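PDB 3T0O: ribonuclease T2 from Homo sapiens, which degrades single-stranded RNA, cutting preferentially between purine and uridine residues, and so supplies the fragments sensed by TLR8 in the innate immune response. Local coordinates for residues N124-K129 against R150-I155; L130-S135 against A142-A147. All blocks are in the same frame, centred on the assembly; numbering follows the deposited sequence.

Interaction 1. Residues N124-K129 against R150-I155. With NAG (2-acetamido-2-deoxy-beta-D-glucopyranose), chain C.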
# COMPACT_ATOMS: atom_id res chain seq x y z
N ASN A 124 8.83 -5.17 3.62
CA ASN A 124 9.46 -4.96 4.89
C ASN A 124 10.79 -5.71 5.02
O ASN A 124 11.80 -5.08 5.43
CB ASN A 124 8.53 -5.36 5.98
CG ASN A 124 7.49 -4.33 6.16
OD1 ASN A 124 7.83 -3.24 6.64
ND2 ASN A 124 6.23 -4.67 5.87
N SER A 125 10.82 -6.98 4.66
CA SER A 125 12.09 -7.72 4.78
C SER A 125 13.07 -7.21 3.76
O SER A 125 14.25 -7.17 4.08
CB SER A 125 11.89 -9.22 4.59
OG SER A 125 11.13 -9.67 5.68
N VAL A 126 12.60 -6.85 2.59
CA VAL A 126 13.49 -6.36 1.54
C VAL A 126 14.26 -5.14 2.00
O VAL A 126 15.52 -5.09 1.90
CB VAL A 126 12.69 -6.09 0.31
CG1 VAL A 126 13.42 -5.27 -0.69
CG2 VAL A 126 12.28 -7.43 -0.26
N LEU A 127 13.50 -4.17 2.58
CA LEU A 127 14.16 -2.95 2.98
C LEU A 127 15.16 -3.25 4.08
O LEU A 127 16.30 -2.74 4.06
CB LEU A 127 13.09 -1.93 3.48
CG LEU A 127 12.37 -1.33 2.29
CD1 LEU A 127 11.14 -0.55 2.92
CD2 LEU A 127 13.20 -0.39 1.44
N LEU A 128 14.73 -4.02 5.09
CA LEU A 128 15.63 -4.26 6.22
C LEU A 128 16.88 -4.98 5.80
O LEU A 128 17.94 -4.65 6.31
CB LEU A 128 14.91 -5.00 7.33
CG LEU A 128 13.85 -4.13 7.99
CD1 LEU A 128 12.95 -5.03 8.88
CD2 LEU A 128 14.47 -2.92 8.73
N LYS A 129 16.76 -5.94 4.88
CA LYS A 129 17.95 -6.67 4.40
C LYS A 129 18.90 -5.76 3.68
O LYS A 129 20.14 -6.01 3.70
CB LYS A 129 17.48 -7.80 3.47
CG LYS A 129 18.65 -8.57 2.98
CD LYS A 129 18.20 -9.84 2.40
CE LYS A 129 19.42 -10.61 1.96
NZ LYS A 129 18.94 -11.90 1.50
N ARG A 150 16.54 -3.03 -7.87
CA ARG A 150 17.41 -4.23 -7.99
C ARG A 150 16.67 -5.45 -7.49
O ARG A 150 16.67 -6.50 -8.14
CB ARG A 150 18.70 -4.02 -7.23
CG ARG A 150 19.52 -5.28 -7.01
CD ARG A 150 20.53 -5.49 -8.01
NE ARG A 150 21.20 -6.74 -7.74
CZ ARG A 150 22.50 -6.97 -7.94
NH1 ARG A 150 23.31 -6.00 -8.40
NH2 ARG A 150 23.00 -8.17 -7.65
N VAL A 151 16.03 -5.34 -6.35
CA VAL A 151 15.36 -6.53 -5.76
C VAL A 151 14.16 -6.97 -6.55
O VAL A 151 14.03 -8.14 -6.88
CB VAL A 151 14.96 -6.26 -4.32
CG1 VAL A 151 14.05 -7.40 -3.77
CG2 VAL A 151 16.25 -6.14 -3.46
N TYR A 152 13.29 -6.01 -6.91
CA TYR A 152 12.09 -6.40 -7.64
C TYR A 152 12.21 -6.43 -9.15
O TYR A 152 11.32 -6.97 -9.82
CB TYR A 152 10.95 -5.44 -7.26
CG TYR A 152 10.54 -5.61 -5.84
CD1 TYR A 152 10.12 -6.83 -5.37
CD2 TYR A 152 10.63 -4.59 -4.96
CE1 TYR A 152 9.73 -6.98 -4.00
CE2 TYR A 152 10.24 -4.71 -3.61
CZ TYR A 152 9.82 -5.91 -3.16
OH TYR A 152 9.43 -6.01 -1.85
N GLY A 153 13.29 -5.89 -9.68
CA GLY A 153 13.48 -5.95 -11.12
C GLY A 153 12.60 -4.99 -11.90
O GLY A 153 12.59 -5.07 -13.15
N VAL A 154 11.93 -4.09 -11.20
CA VAL A 154 11.06 -3.12 -11.78
C VAL A 154 11.19 -1.85 -10.98
O VAL A 154 11.59 -1.89 -9.83
CB VAL A 154 9.57 -3.58 -11.77
CG1 VAL A 154 9.35 -4.81 -12.64
CG2 VAL A 154 9.07 -3.85 -10.33
N ILE A 155 10.85 -0.71 -11.58
CA ILE A 155 11.02 0.59 -10.89
C ILE A 155 9.74 0.88 -10.10
O ILE A 155 8.65 0.85 -10.66
CB ILE A 155 11.19 1.72 -11.93
CG1 ILE A 155 12.35 1.46 -12.93
CG2 ILE A 155 11.32 3.06 -11.22
CD1 ILE A 155 13.59 0.99 -12.32
C1 NAG C . 11.70 -2.20 -15.97
C2 NAG C . 12.34 -3.52 -16.40
C3 NAG C . 13.86 -3.55 -16.13
C4 NAG C . 14.56 -2.25 -16.52
C5 NAG C . 13.80 -1.11 -15.85
C6 NAG C . 14.43 0.28 -15.95
C7 NAG C . 10.73 -5.36 -16.38
C8 NAG C . 10.12 -6.54 -15.68
N2 NAG C . 11.68 -4.66 -15.77
O3 NAG C . 14.47 -4.65 -16.77
O4 NAG C . 15.93 -2.25 -16.18
O5 NAG C . 12.50 -1.11 -16.41
O6 NAG C . 14.48 0.65 -17.31
O7 NAG C . 10.35 -5.06 -17.53
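A helix-to-helix contact at the surface of the α/β fold is made by V126, which sets its two methyls against V151 and Y152 in the last turn of helix 141-152. V126 and V151 meet tip to tip, CG1 of V126 lying 3.8 Å from CG1 of V151. With V126 CG1 placed anti to the backbone N (chi1 165°), the other branch is directed at the tyrosine: V126 CG2 comes within 3.6 Å of Y152 OH and approaches the ring obliquely. V151 CG1 also sits 4.2 Å above the plane of the Y152 ring, over its centre, so the three side chains form one small, mainly apolar cluster. The hydroxyl of Y152 is hydrogen-bonded to the carbonyl of L121, outside the contact. Past the tyrosine, G153 ends the helix with positive phi, and its O accepts a nearly straight bond (169°) from N2 of NAG at 2.8 Å. This sugar belongs to the glycan on N188. C8 of NAG, its acetamido methyl, lies 3.6 Å from V154 CG1. Helix 123-129 packs on the end of helix 141-152, while Y152 and V154 rest on L177 of strand 171-180 and L186 of strand 186-187.

Interaction 2. Residues L130-S135 against A142-A147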
# COMPACT_ATOMS: atom_id res chain seq x y z
N LEU A 130 18.35 -4.72 3.07
CA LEU A 130 19.14 -3.75 2.37
C LEU A 130 19.76 -2.75 3.35
O LEU A 130 20.53 -1.85 2.93
CB LEU A 130 18.25 -3.06 1.34
CG LEU A 130 17.64 -3.80 0.11
CD1 LEU A 130 16.58 -3.01 -0.57
CD2 LEU A 130 18.76 -4.15 -0.91
N GLY A 131 19.41 -2.83 4.64
CA GLY A 131 19.93 -1.85 5.62
C GLY A 131 19.13 -0.58 5.65
O GLY A 131 19.56 0.42 6.29
N ILE A 132 17.98 -0.61 4.98
CA ILE A 132 17.15 0.61 5.00
C ILE A 132 16.11 0.49 6.07
O ILE A 132 15.12 -0.21 5.90
CB ILE A 132 16.51 0.83 3.62
CG1 ILE A 132 17.63 0.87 2.61
CG2 ILE A 132 15.68 2.10 3.67
CD1 ILE A 132 17.11 1.02 1.17
N LYS A 133 16.38 1.11 7.21
CA LYS A 133 15.56 1.04 8.38
C LYS A 133 15.10 2.42 8.77
O LYS A 133 15.79 3.40 8.49
CB LYS A 133 16.35 0.36 9.50
CG LYS A 133 17.57 1.14 9.99
CD LYS A 133 18.26 0.32 11.08
CE LYS A 133 19.35 1.19 11.73
NZ LYS A 133 20.60 1.24 10.86
N PRO A 134 13.94 2.52 9.44
CA PRO A 134 13.58 3.85 9.95
C PRO A 134 14.69 4.43 10.80
O PRO A 134 15.34 3.72 11.58
CB PRO A 134 12.28 3.61 10.74
CG PRO A 134 11.76 2.31 10.07
CD PRO A 134 12.99 1.47 9.81
N SER A 135 14.90 5.74 10.60
CA SER A 135 16.05 6.37 11.21
C SER A 135 15.84 7.83 11.36
O SER A 135 15.04 8.42 10.68
CB SER A 135 17.29 6.08 10.37
OG SER A 135 18.46 6.64 10.95
N ALA A 142 17.12 7.96 -3.76
CA ALA A 142 17.75 6.92 -4.61
C ALA A 142 18.09 5.67 -3.83
O ALA A 142 18.14 4.58 -4.40
CB ALA A 142 19.02 7.48 -5.26
N ASP A 143 18.25 5.81 -2.52
CA ASP A 143 18.53 4.58 -1.74
C ASP A 143 17.37 3.61 -1.86
O ASP A 143 17.57 2.39 -2.09
CB ASP A 143 18.74 4.90 -0.26
CG ASP A 143 19.97 5.74 -0.02
OD1 ASP A 143 20.96 5.68 -0.83
OD2 ASP A 143 19.97 6.47 1.00
N PHE A 144 16.16 4.13 -1.74
CA PHE A 144 14.99 3.32 -1.86
C PHE A 144 14.79 2.92 -3.31
O PHE A 144 14.59 1.79 -3.61
CB PHE A 144 13.78 4.11 -1.44
CG PHE A 144 13.68 4.27 0.01
CD1 PHE A 144 12.90 3.40 0.76
CD2 PHE A 144 14.30 5.38 0.64
CE1 PHE A 144 12.81 3.60 2.11
CE2 PHE A 144 14.19 5.59 2.00
CZ PHE A 144 13.44 4.66 2.74
N LYS A 145 14.84 3.89 -4.23
CA LYS A 145 14.49 3.55 -5.60
C LYS A 145 15.44 2.54 -6.20
O LYS A 145 15.01 1.53 -6.82
CB LYS A 145 14.39 4.83 -6.43
CG LYS A 145 13.47 4.60 -7.57
CD LYS A 145 13.21 5.90 -8.33
CE LYS A 145 12.16 6.72 -7.60
NZ LYS A 145 11.84 8.00 -8.32
N ASP A 146 16.71 2.73 -6.00
CA ASP A 146 17.67 1.89 -6.69
C ASP A 146 17.69 0.52 -6.05
O ASP A 146 17.76 -0.49 -6.76
CB ASP A 146 19.05 2.52 -6.70
CG ASP A 146 19.09 3.76 -7.54
OD1 ASP A 146 18.19 3.98 -8.39
OD2 ASP A 146 20.03 4.54 -7.35
N ALA A 147 17.58 0.46 -4.75
CA ALA A 147 17.62 -0.84 -4.09
C ALA A 147 16.33 -1.64 -4.37
O ALA A 147 16.43 -2.84 -4.64
CB ALA A 147 17.91 -0.66 -2.64
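L130 and I132, either side of the glycine that ends helix 123-129, lean on D143, F144 and A147 of helix 141-152. The turn between them is a Schellman motif: G131 takes a positive phi of 84°, two bonds run back into the last helical turn, and the chain changes course so that L130 and I132 both face the neighbouring helix.

Aliphatic packing accounts for one end of the contact. CD1 of L130 presses on A147 CB at 3.4 Å, closer than carbons usually pack, while L130 CD2 stays 4.0 Å from the same A147 CB. A147, with just a methyl, lets the leucine fork settle close to the helix backbone. I132 CD1 touches this methyl as well, 4.2 Å from A147 CB.

The second kind of interaction is CH-pi. I132 CG2 lies over one face of the F144 ring, 3.9 Å from the centroid and 30° off the normal. It is displaced toward the far end of the ring, where I132 CG2 is 3.5 Å from F144 CZ. Y224 meets the same phenylalanine in an edge-to-face stack, and L127 packs against it from helix 123-129.

Carbon also meets polar backbone here. The extended CG1 arm of I132 (chi2 177°) carries CD1 to 3.6 Å from D143 O, a plain van der Waals contact; D143 O already accepts the helical hydrogen bond from A147 N. The carboxylate of D143 looks elsewhere, its OD2 hydrogen-bonded to the backbone N of Q140.

Cohesion across the two segments therefore comes from shape and dispersion: a branched isoleucine divides its two arms between an aromatic face and the helix backbone, and a leucine seats on an alanine.

In the fold
Following the chain from the N terminus, past the first strands and helices, helix 123-129 comes first; the chain then turns at G131, passes through the loop to strand 139-140 and enters helix 141-152, which runs across the first helix. Interaction 2 closes the inner, shorter loop, and interaction 1 the outer one, so the two nest without crossing. Their centres lie 9 Å apart and both draw on helix 141-152, its first half for interaction 2 and its C-terminal end for interaction 1. I132 N probably donates to L127 O at 2.9 Å, and V151 CG2 packs 4.1 Å from L130 CD2. Together they fasten helix 123-129 and its outgoing turn to helix 141-152, beside the antiparallel sheet.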